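Local atomic coordinates of hypothetical oxidoreductase YDHF (Escherichia coli, PDB entry 1OG6), a protein that binds NADP in an alpha/beta barrel and probably works as an oxidoreductase of the aldo/keto reductase family. Residues 143-146 against 147-151; 222-225 against 226-229; 279-282 against 283-286. One frame throughout, in Å; residues are numbered along the deposited sequence.

Interaction 1: 143-146 against 147-151; sequences FKHL and HQSGK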
ATOM      1  N   PHE C 143      21.327   8.529  14.448  1.00 39.75           N
ATOM      2  CA  PHE C 143      22.073   8.367  13.210  1.00 38.64           C
ATOM      3  C   PHE C 143      22.978   9.553  12.886  1.00 39.95           C
ATOM      4  O   PHE C 143      24.116   9.363  12.468  1.00 40.24           O
ATOM      5  CB  PHE C 143      21.104   8.108  12.047  1.00 36.89           C
ATOM      6  CG  PHE C 143      20.597   6.682  11.969  1.00 36.03           C
ATOM      7  CD1 PHE C 143      20.909   5.753  12.957  1.00 34.89           C
ATOM      8  CD2 PHE C 143      19.807   6.269  10.902  1.00 35.11           C
ATOM      9  CE1 PHE C 143      20.442   4.442  12.881  1.00 33.50           C
ATOM     10  CE2 PHE C 143      19.338   4.956  10.822  1.00 34.27           C
ATOM     11  CZ  PHE C 143      19.657   4.046  11.814  1.00 33.50           C
ATOM     12  N   LYS C 144      22.479  10.772  13.072  1.00 42.01           N
ATOM     13  CA  LYS C 144      23.275  11.969  12.796  1.00 42.99           C
ATOM     14  C   LYS C 144      24.501  11.935  13.695  1.00 43.25           C
ATOM     15  O   LYS C 144      25.589  12.371  13.312  1.00 41.78           O
ATOM     16  CB  LYS C 144      22.476  13.243  13.099  1.00 43.62           C
ATOM     17  CG  LYS C 144      21.137  13.354  12.386  1.00 44.13           C
ATOM     18  CD  LYS C 144      21.300  13.522  10.886  1.00 44.91           C
ATOM     19  CE  LYS C 144      19.946  13.709  10.209  1.00 44.96           C
ATOM     20  NZ  LYS C 144      19.178  14.879  10.726  1.00 43.74           N
ATOM     21  N   HIS C 145      24.304  11.410  14.901  1.00 43.73           N
ATOM     22  CA  HIS C 145      25.368  11.307  15.883  1.00 43.86           C
ATOM     23  C   HIS C 145      26.434  10.319  15.438  1.00 43.27           C
ATOM     24  O   HIS C 145      27.556  10.711  15.135  1.00 43.65           O
ATOM     25  CB  HIS C 145      24.799  10.869  17.231  1.00 46.29           C
ATOM     26  CG  HIS C 145      25.829  10.778  18.314  1.00 49.92           C
ATOM     27  ND1 HIS C 145      26.436  11.891  18.856  1.00 51.17           N
ATOM     28  CD2 HIS C 145      26.396   9.707  18.917  1.00 50.87           C
ATOM     29  CE1 HIS C 145      27.335  11.508  19.747  1.00 52.30           C
ATOM     30  NE2 HIS C 145      27.331  10.189  19.801  1.00 52.94           N
ATOM     31  N   LEU C 146      26.077   9.038  15.401  1.00 42.77           N
ATOM     32  CA  LEU C 146      27.008   7.987  15.003  1.00 42.96           C
ATOM     33  C   LEU C 146      27.751   8.344  13.728  1.00 44.82           C
ATOM     34  O   LEU C 146      28.851   7.860  13.486  1.00 44.37           O
ATOM     35  CB  LEU C 146      26.262   6.668  14.801  1.00 39.99           C
ATOM     36  CG  LEU C 146      25.755   5.959  16.053  1.00 37.58           C
ATOM     37  CD1 LEU C 146      24.879   4.804  15.656  1.00 37.53           C
ATOM     38  CD2 LEU C 146      26.918   5.471  16.877  1.00 37.42           C
ATOM     39  N   HIS C 147      27.139   9.198  12.919  1.00 48.08           N
ATOM     40  CA  HIS C 147      27.730   9.623  11.661  1.00 51.53           C
ATOM     41  C   HIS C 147      28.832  10.661  11.864  1.00 53.32           C
ATOM     42  O   HIS C 147      29.944  10.502  11.364  1.00 54.13           O
ATOM     43  CB  HIS C 147      26.649  10.199  10.753  1.00 53.33           C
ATOM     44  CG  HIS C 147      27.158  10.629   9.417  1.00 54.71           C
ATOM     45  ND1 HIS C 147      27.691   9.742   8.507  1.00 55.80           N
ATOM     46  CD2 HIS C 147      27.233  11.851   8.844  1.00 55.05           C
ATOM     47  CE1 HIS C 147      28.072  10.399   7.428  1.00 56.51           C
ATOM     48  NE2 HIS C 147      27.803  11.681   7.607  1.00 57.14           N
ATOM     49  N   GLN C 148      28.517  11.729  12.588  1.00 55.21           N
ATOM     50  CA  GLN C 148      29.494  12.778  12.857  1.00 56.08           C
ATOM     51  C   GLN C 148      30.475  12.303  13.925  1.00 54.86           C
ATOM     52  O   GLN C 148      31.088  13.106  14.628  1.00 56.24           O
ATOM     53  CB  GLN C 148      28.800  14.056  13.340  1.00 58.64           C
ATOM     54  CG  GLN C 148      27.743  14.613  12.394  1.00 61.16           C
ATOM     55  CD  GLN C 148      27.270  15.995  12.815  1.00 62.94           C
ATOM     56  OE1 GLN C 148      26.235  16.481  12.352  1.00 63.73           O
ATOM     57  NE2 GLN C 148      28.034  16.640  13.696  1.00 62.59           N
ATOM     58  N   SER C 149      30.600  10.989  14.052  1.00 52.79           N
ATOM     59  CA  SER C 149      31.502  10.387  15.018  1.00 51.02           C
ATOM     60  C   SER C 149      32.431   9.489  14.224  1.00 50.30           C
ATOM     61  O   SER C 149      33.449   9.019  14.730  1.00 51.32           O
ATOM     62  CB  SER C 149      30.721   9.546  16.028  1.00 50.94           C
ATOM     63  OG  SER C 149      29.705  10.306  16.658  1.00 51.54           O
ATOM     64  N   GLY C 150      32.057   9.254  12.970  1.00 49.07           N
ATOM     65  CA  GLY C 150      32.848   8.412  12.092  1.00 46.87           C
ATOM     66  C   GLY C 150      32.711   6.950  12.450  1.00 45.01           C
ATOM     67  O   GLY C 150      33.366   6.097  11.852  1.00 45.68           O
ATOM     68  N   LYS C 151      31.847   6.662  13.419  1.00 42.79           N
ATOM     69  CA  LYS C 151      31.636   5.297  13.872  1.00 41.04           C
ATOM     70  C   LYS C 151      30.807   4.467  12.905  1.00 39.52           C
ATOM     71  O   LYS C 151      30.910   3.244  12.905  1.00 39.08           O
ATOM     72  CB  LYS C 151      30.984   5.290  15.255  1.00 41.78           C
ATOM     73  CG  LYS C 151      31.727   6.117  16.296  1.00 42.29           C
ATOM     74  CD  LYS C 151      31.428   5.619  17.697  1.00 43.99           C
ATOM     75  CE  LYS C 151      31.866   6.614  18.759  1.00 45.33           C
ATOM     76  NZ  LYS C 151      30.898   7.739  18.888  1.00 46.99           N
TER

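Interaction 2: 222-225 against 226-229; sequences YFQP and LRDE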
ATOM      1  N   TYR C 222       7.755 -30.497   2.280  1.00 53.99           N
ATOM      2  CA  TYR C 222       6.669 -29.865   1.547  1.00 52.97           C
ATOM      3  C   TYR C 222       7.227 -29.118   0.348  1.00 51.31           C
ATOM      4  O   TYR C 222       6.517 -28.341  -0.294  1.00 51.94           O
ATOM      5  CB  TYR C 222       5.917 -28.890   2.450  1.00 53.75           C
ATOM      6  CG  TYR C 222       5.490 -29.512   3.748  1.00 55.64           C
ATOM      7  CD1 TYR C 222       6.028 -29.078   4.958  1.00 56.62           C
ATOM      8  CD2 TYR C 222       4.582 -30.566   3.768  1.00 56.02           C
ATOM      9  CE1 TYR C 222       5.673 -29.682   6.159  1.00 57.51           C
ATOM     10  CE2 TYR C 222       4.219 -31.175   4.960  1.00 57.18           C
ATOM     11  CZ  TYR C 222       4.769 -30.731   6.154  1.00 57.85           C
ATOM     12  OH  TYR C 222       4.423 -31.341   7.338  1.00 59.49           O
ATOM     13  N   PHE C 223       8.496 -29.364   0.043  1.00 48.97           N
ATOM     14  CA  PHE C 223       9.152 -28.692  -1.070  1.00 45.76           C
ATOM     15  C   PHE C 223       9.736 -29.631  -2.114  1.00 43.89           C
ATOM     16  O   PHE C 223      10.647 -29.245  -2.841  1.00 44.59           O
ATOM     17  CB  PHE C 223      10.259 -27.776  -0.543  1.00 44.17           C
ATOM     18  CG  PHE C 223       9.751 -26.578   0.208  1.00 42.08           C
ATOM     19  CD1 PHE C 223      10.317 -26.215   1.426  1.00 40.93           C
ATOM     20  CD2 PHE C 223       8.713 -25.808  -0.306  1.00 40.78           C
ATOM     21  CE1 PHE C 223       9.854 -25.106   2.120  1.00 40.31           C
ATOM     22  CE2 PHE C 223       8.244 -24.695   0.381  1.00 39.97           C
ATOM     23  CZ  PHE C 223       8.815 -24.344   1.596  1.00 40.09           C
ATOM     24  N   GLN C 224       9.228 -30.856  -2.202  1.00 40.95           N
ATOM     25  CA  GLN C 224       9.756 -31.781  -3.195  1.00 39.30           C
ATOM     26  C   GLN C 224       9.502 -31.315  -4.623  1.00 38.37           C
ATOM     27  O   GLN C 224      10.344 -31.497  -5.499  1.00 38.17           O
ATOM     28  CB  GLN C 224       9.186 -33.182  -3.000  1.00 39.61           C
ATOM     29  CG  GLN C 224      10.137 -34.110  -2.267  1.00 40.95           C
ATOM     30  CD  GLN C 224      11.558 -34.023  -2.804  1.00 41.34           C
ATOM     31  OE1 GLN C 224      11.778 -34.013  -4.015  1.00 40.32           O
ATOM     32  NE2 GLN C 224      12.530 -33.965  -1.901  1.00 41.17           N
ATOM     33  N   PRO C 225       8.334 -30.711  -4.883  1.00 37.36           N
ATOM     34  CA  PRO C 225       8.069 -30.248  -6.251  1.00 35.94           C
ATOM     35  C   PRO C 225       9.087 -29.177  -6.655  1.00 34.53           C
ATOM     36  O   PRO C 225       9.499 -29.096  -7.814  1.00 33.86           O
ATOM     37  CB  PRO C 225       6.651 -29.688  -6.154  1.00 36.11           C
ATOM     38  CG  PRO C 225       6.035 -30.508  -5.069  1.00 36.41           C
ATOM     39  CD  PRO C 225       7.133 -30.569  -4.040  1.00 37.05           C
ATOM     40  N   LEU C 226       9.485 -28.367  -5.678  1.00 32.28           N
ATOM     41  CA  LEU C 226      10.444 -27.295  -5.894  1.00 29.99           C
ATOM     42  C   LEU C 226      11.867 -27.807  -6.022  1.00 30.27           C
ATOM     43  O   LEU C 226      12.675 -27.213  -6.722  1.00 32.28           O
ATOM     44  CB  LEU C 226      10.388 -26.290  -4.749  1.00 27.09           C
ATOM     45  CG  LEU C 226      11.522 -25.266  -4.766  1.00 25.28           C
ATOM     46  CD1 LEU C 226      11.396 -24.385  -5.996  1.00 24.02           C
ATOM     47  CD2 LEU C 226      11.486 -24.430  -3.504  1.00 25.74           C
ATOM     48  N   ARG C 227      12.189 -28.891  -5.329  1.00 29.17           N
ATOM     49  CA  ARG C 227      13.533 -29.442  -5.415  1.00 28.22           C
ATOM     50  C   ARG C 227      13.675 -30.305  -6.658  1.00 28.16           C
ATOM     51  O   ARG C 227      14.779 -30.510  -7.161  1.00 27.30           O
ATOM     52  CB  ARG C 227      13.850 -30.261  -4.174  1.00 29.13           C
ATOM     53  CG  ARG C 227      14.445 -29.438  -3.059  1.00 31.37           C
ATOM     54  CD  ARG C 227      14.537 -30.246  -1.791  1.00 32.26           C
ATOM     55  NE  ARG C 227      13.214 -30.668  -1.356  1.00 35.00           N
ATOM     56  CZ  ARG C 227      12.960 -31.242  -0.191  1.00 35.91           C
ATOM     57  NH1 ARG C 227      13.945 -31.466   0.665  1.00 37.73           N
ATOM     58  NH2 ARG C 227      11.722 -31.591   0.118  1.00 36.93           N
ATOM     59  N   ASP C 228      12.552 -30.811  -7.155  1.00 28.27           N
ATOM     60  CA  ASP C 228      12.569 -31.635  -8.352  1.00 26.98           C
ATOM     61  C   ASP C 228      12.769 -30.712  -9.528  1.00 26.07           C
ATOM     62  O   ASP C 228      13.561 -30.999 -10.419  1.00 25.15           O
ATOM     63  CB  ASP C 228      11.253 -32.390  -8.510  1.00 26.71           C
ATOM     64  CG  ASP C 228      11.078 -33.474  -7.471  1.00 27.02           C
ATOM     65  OD1 ASP C 228      10.013 -34.117  -7.464  1.00 27.51           O
ATOM     66  OD2 ASP C 228      12.003 -33.693  -6.661  1.00 27.51           O
ATOM     67  N   GLU C 229      12.050 -29.593  -9.516  1.00 26.68           N
ATOM     68  CA  GLU C 229      12.150 -28.614 -10.589  1.00 26.57           C
ATOM     69  C   GLU C 229      13.541 -28.020 -10.604  1.00 26.60           C
ATOM     70  O   GLU C 229      14.166 -27.904 -11.655  1.00 27.26           O
ATOM     71  CB  GLU C 229      11.126 -27.508 -10.402  1.00 26.76           C
ATOM     72  CG  GLU C 229      11.115 -26.530 -11.535  1.00 29.67           C
ATOM     73  CD  GLU C 229      11.055 -27.220 -12.884  1.00 33.02           C
ATOM     74  OE1 GLU C 229      10.084 -27.958 -13.148  1.00 33.44           O
ATOM     75  OE2 GLU C 229      11.988 -27.024 -13.689  1.00 36.81           O
TER

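Interaction 3: 279-282 against 283-286; sequences KMTR and QQWF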
ATOM      1  N   LYS C 279      23.412 -18.418 -16.041  1.00 31.17           N
ATOM      2  CA  LYS C 279      22.497 -17.556 -16.758  1.00 31.74           C
ATOM      3  C   LYS C 279      21.154 -18.255 -16.917  1.00 30.68           C
ATOM      4  O   LYS C 279      20.992 -19.137 -17.757  1.00 29.77           O
ATOM      5  CB  LYS C 279      23.109 -17.161 -18.105  1.00 34.52           C
ATOM      6  CG  LYS C 279      24.339 -16.242 -17.936  1.00 37.38           C
ATOM      7  CD  LYS C 279      24.950 -15.771 -19.264  1.00 40.85           C
ATOM      8  CE  LYS C 279      25.764 -16.865 -19.970  1.00 42.14           C
ATOM      9  NZ  LYS C 279      26.968 -17.302 -19.201  1.00 42.20           N
ATOM     10  N   MET C 280      20.205 -17.841 -16.076  1.00 29.27           N
ATOM     11  CA  MET C 280      18.850 -18.393 -16.028  1.00 27.65           C
ATOM     12  C   MET C 280      17.861 -17.656 -16.926  1.00 26.72           C
ATOM     13  O   MET C 280      17.798 -16.431 -16.893  1.00 27.91           O
ATOM     14  CB  MET C 280      18.348 -18.354 -14.577  1.00 26.76           C
ATOM     15  CG  MET C 280      16.886 -18.756 -14.378  1.00 24.07           C
ATOM     16  SD  MET C 280      16.420 -18.912 -12.645  1.00 20.13           S
ATOM     17  CE  MET C 280      17.479 -20.223 -12.149  1.00 19.01           C
ATOM     18  N   THR C 281      17.080 -18.407 -17.706  1.00 24.82           N
ATOM     19  CA  THR C 281      16.083 -17.834 -18.615  1.00 24.03           C
ATOM     20  C   THR C 281      14.802 -17.421 -17.884  1.00 24.37           C
ATOM     21  O   THR C 281      14.580 -17.820 -16.740  1.00 25.00           O
ATOM     22  CB  THR C 281      15.722 -18.833 -19.739  1.00 23.32           C
ATOM     23  OG1 THR C 281      15.283 -20.077 -19.181  1.00 24.61           O
ATOM     24  CG2 THR C 281      16.927 -19.103 -20.596  1.00 24.32           C
ATOM     25  N   ARG C 282      13.958 -16.621 -18.529  1.00 23.36           N
ATOM     26  CA  ARG C 282      12.723 -16.192 -17.879  1.00 22.95           C
ATOM     27  C   ARG C 282      11.794 -17.367 -17.624  1.00 22.60           C
ATOM     28  O   ARG C 282      11.210 -17.484 -16.556  1.00 24.34           O
ATOM     29  CB  ARG C 282      11.985 -15.158 -18.723  1.00 22.94           C
ATOM     30  CG  ARG C 282      12.765 -13.885 -18.964  1.00 26.15           C
ATOM     31  CD  ARG C 282      11.952 -12.872 -19.771  1.00 25.42           C
ATOM     32  NE  ARG C 282      10.931 -12.222 -18.961  1.00 24.93           N
ATOM     33  CZ  ARG C 282      11.039 -10.995 -18.473  1.00 24.47           C
ATOM     34  NH1 ARG C 282      12.124 -10.267 -18.714  1.00 23.06           N
ATOM     35  NH2 ARG C 282      10.059 -10.501 -17.734  1.00 24.91           N
ATOM     36  N   GLN C 283      11.661 -18.239 -18.612  1.00 21.01           N
ATOM     37  CA  GLN C 283      10.792 -19.402 -18.500  1.00 18.78           C
ATOM     38  C   GLN C 283      11.326 -20.434 -17.517  1.00 17.51           C
ATOM     39  O   GLN C 283      10.624 -21.361 -17.124  1.00 16.76           O
ATOM     40  CB  GLN C 283      10.640 -20.040 -19.867  1.00 19.57           C
ATOM     41  CG  GLN C 283       9.220 -20.226 -20.289  1.00 21.88           C
ATOM     42  CD  GLN C 283       9.137 -20.783 -21.674  1.00 22.73           C
ATOM     43  OE1 GLN C 283       9.614 -20.175 -22.621  1.00 23.18           O
ATOM     44  NE2 GLN C 283       8.538 -21.951 -21.802  1.00 23.10           N
ATOM     45  N   GLN C 284      12.586 -20.277 -17.145  1.00 16.23           N
ATOM     46  CA  GLN C 284      13.232 -21.174 -16.212  1.00 14.97           C
ATOM     47  C   GLN C 284      12.917 -20.564 -14.864  1.00 15.56           C
ATOM     48  O   GLN C 284      12.759 -21.252 -13.863  1.00 16.75           O
ATOM     49  CB  GLN C 284      14.729 -21.153 -16.465  1.00 14.48           C
ATOM     50  CG  GLN C 284      15.390 -22.495 -16.599  1.00 14.59           C
ATOM     51  CD  GLN C 284      16.606 -22.440 -17.512  1.00 16.11           C
ATOM     52  OE1 GLN C 284      17.401 -21.501 -17.469  1.00 14.13           O
ATOM     53  NE2 GLN C 284      16.758 -23.457 -18.337  1.00 18.18           N
ATOM     54  N   TRP C 285      12.809 -19.247 -14.863  1.00 15.47           N
ATOM     55  CA  TRP C 285      12.505 -18.498 -13.656  1.00 15.44           C
ATOM     56  C   TRP C 285      11.064 -18.755 -13.200  1.00 14.90           C
ATOM     57  O   TRP C 285      10.809 -19.028 -12.026  1.00 14.04           O
ATOM     58  CB  TRP C 285      12.710 -17.009 -13.924  1.00 15.78           C
ATOM     59  CG  TRP C 285      12.711 -16.201 -12.699  1.00 17.58           C
ATOM     60  CD1 TRP C 285      13.791 -15.874 -11.931  1.00 16.94           C
ATOM     61  CD2 TRP C 285      11.563 -15.682 -12.026  1.00 17.63           C
ATOM     62  NE1 TRP C 285      13.385 -15.188 -10.816  1.00 17.34           N
ATOM     63  CE2 TRP C 285      12.019 -15.055 -10.849  1.00 18.28           C
ATOM     64  CE3 TRP C 285      10.190 -15.688 -12.300  1.00 16.25           C
ATOM     65  CZ2 TRP C 285      11.147 -14.441  -9.944  1.00 17.80           C
ATOM     66  CZ3 TRP C 285       9.323 -15.080 -11.401  1.00 15.19           C
ATOM     67  CH2 TRP C 285       9.805 -14.464 -10.238  1.00 16.64           C
ATOM     68  N   PHE C 286      10.126 -18.663 -14.135  1.00 15.11           N
ATOM     69  CA  PHE C 286       8.715 -18.877 -13.842  1.00 15.72           C
ATOM     70  C   PHE C 286       8.419 -20.336 -13.578  1.00 16.70           C
ATOM     71  O   PHE C 286       7.454 -20.674 -12.909  1.00 15.69           O
ATOM     72  CB  PHE C 286       7.856 -18.373 -15.003  1.00 15.15           C
ATOM     73  CG  PHE C 286       7.834 -16.878 -15.116  1.00 17.30           C
ATOM     74  CD1 PHE C 286       8.787 -16.210 -15.871  1.00 16.47           C
ATOM     75  CD2 PHE C 286       6.912 -16.127 -14.383  1.00 17.27           C
ATOM     76  CE1 PHE C 286       8.830 -14.818 -15.885  1.00 17.11           C
ATOM     77  CE2 PHE C 286       6.948 -14.740 -14.391  1.00 15.35           C
ATOM     78  CZ  PHE C 286       7.907 -14.084 -15.138  1.00 16.34           C
TER

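Interaction 1: 143-146 against 147-151
K144 and Q148 carry one of the last regular turns of helix 136-147, Q148 N giving a nearly straight hydrogen bond to K144 O (3.1 Å, 165° at the hydrogen). Beyond it the chain unwinds in a way that fits a Schellman motif. K151 N reaches back five residues to L146 O, a weak bond of 3.2 Å, and G150 N nests inside it on H147 O at 2.9 Å. G150 has the positive phi usual at this place in the motif, easily taken up by glycine.

The side chains add a further tie to this helix end. S149 OG donates to H145 O over 2.7 Å, coming from above the carbonyl, 53° out of its plane. The torsion of S149 (chi1 -55°) puts OG beside its own backbone N, on the side facing the last helical turn. The same hydroxyl oxygen also sits over the centre of one face of the H145 imidazole, 3.9 Å above the ring plane, so that one group serves both the carbonyl and the ring of H145. K151 brings its amine to 4.4 Å from H145 NE2 (measured to NZ); its stronger partner is E111, with which it forms a salt bridge. On the buried side L146 CD2 lies 4.4 Å from K151 CB, a loose apolar approach across the ends of the motif.

L146 also packs on A110 of helix 103-116 and L125 of strand 122-127, while F143 stacks on F155, so the turn delivers the chain from helix 136-147 into barrel strand 152-158.

Interaction 2: 222-225 against 226-229
F223 O is held by two nitrogens of R227. R227 N lies 2.9 Å from F223 O, in the carbonyl plane, and makes the first main-chain bond of helix 224-237; R227 NE adds a weak bond of 3.3 Å to the same F223 O, with 153° at its hydrogen. A bend at the third torsion of R227 (chi3 -61°) folds the chain back over the start of the helix, so that the guanidinium turns an edge to this carbonyl.

The side-chain amide of Q224 lies over one face of the guanidinium, toward its rim, the two planes only 25° apart. The Q224 and D228 side chains cross at about a right angle. Replacing R227 with an alanine would probably leave F223 O with its backbone donor but without the second one, and the Q224 amide without the flat group it lies against. Further along the helix, E229 N bonds to P225 O (3.1 Å), whereas the acid of E229 turns to R287 of helix 282-293 in a salt bridge.

The apolar side is looser: F223 CD2 and L226 CD2 come to 4.5 Å, the methyl meeting the ring obliquely. L226 goes deeper, between P185 and V186 on a loop and I288 and A292 on helix 282-293, and is close to L217, an NADP-binding residue.

F223 occupies the N-cap, and P225 suits the first turn because its missing N-H has no helical acceptor there. This is a helix N-terminus placed just after the cofactor-binding segment of an aldo/keto reductase barrel.

Interaction 3: 279-282 against 283-286
Q284 stretches its side chain back toward the N-cap of helix 282-293 and takes the backbone N-H of T281, the N-cap residue, on its amide oxygen. From T281 N to Q284 OE1 is 3.1 Å with an almost linear 177° at the hydrogen, although the donor stands 36° out of the amide plane. The other end of the amide is held too: Q284 NE2 bonds to E236 of helix 224-237, which fixes the rotation of the group.

T281 O serves the first turn, accepting W285 N at 2.9 Å and, more weakly, Q284 N at 3.2 Å. Just before the cap, M280 runs across Q284 with its CG 3.8 Å from Q284 CB. Because CG is anti to the backbone N (chi1 174°), the chain continues past Q284 to W285, where M280 SD is 4.1 Å from W285 CD1. This Met-aromatic contact is oblique. W285 itself stacks on W249 and gives NE1 to the W249 carbonyl.

R282 leaves the helix in another direction, its guanidinium forming salt bridges with D131 and D102 of the second subunit, whose L133 packs on W285 and F286. The bond from the third helical residue back to the N-cap N-H resembles the N3-side-chain half of a capping box, used here to start a helix at a subunit interface.

Interactions 1, 2 and 3 follow one another along the chain without overlap, all within the aldo/keto reductase fold. Interaction 1 closes helix 136-147 before strand 152-158 and lies across the centre of the chain from the others, its centre about 47 Å from that of interaction 2 and 43 Å from that of interaction 3. The latter two are neighbours, with nearest atoms about 6 Å apart but not touching. They open helices 224-237 and 282-293, which pack on each other and are consistent with the two extra helices of this barrel family. One contact thus ends a helix of the barrel's outer layer; the other two start a helix pair beside it.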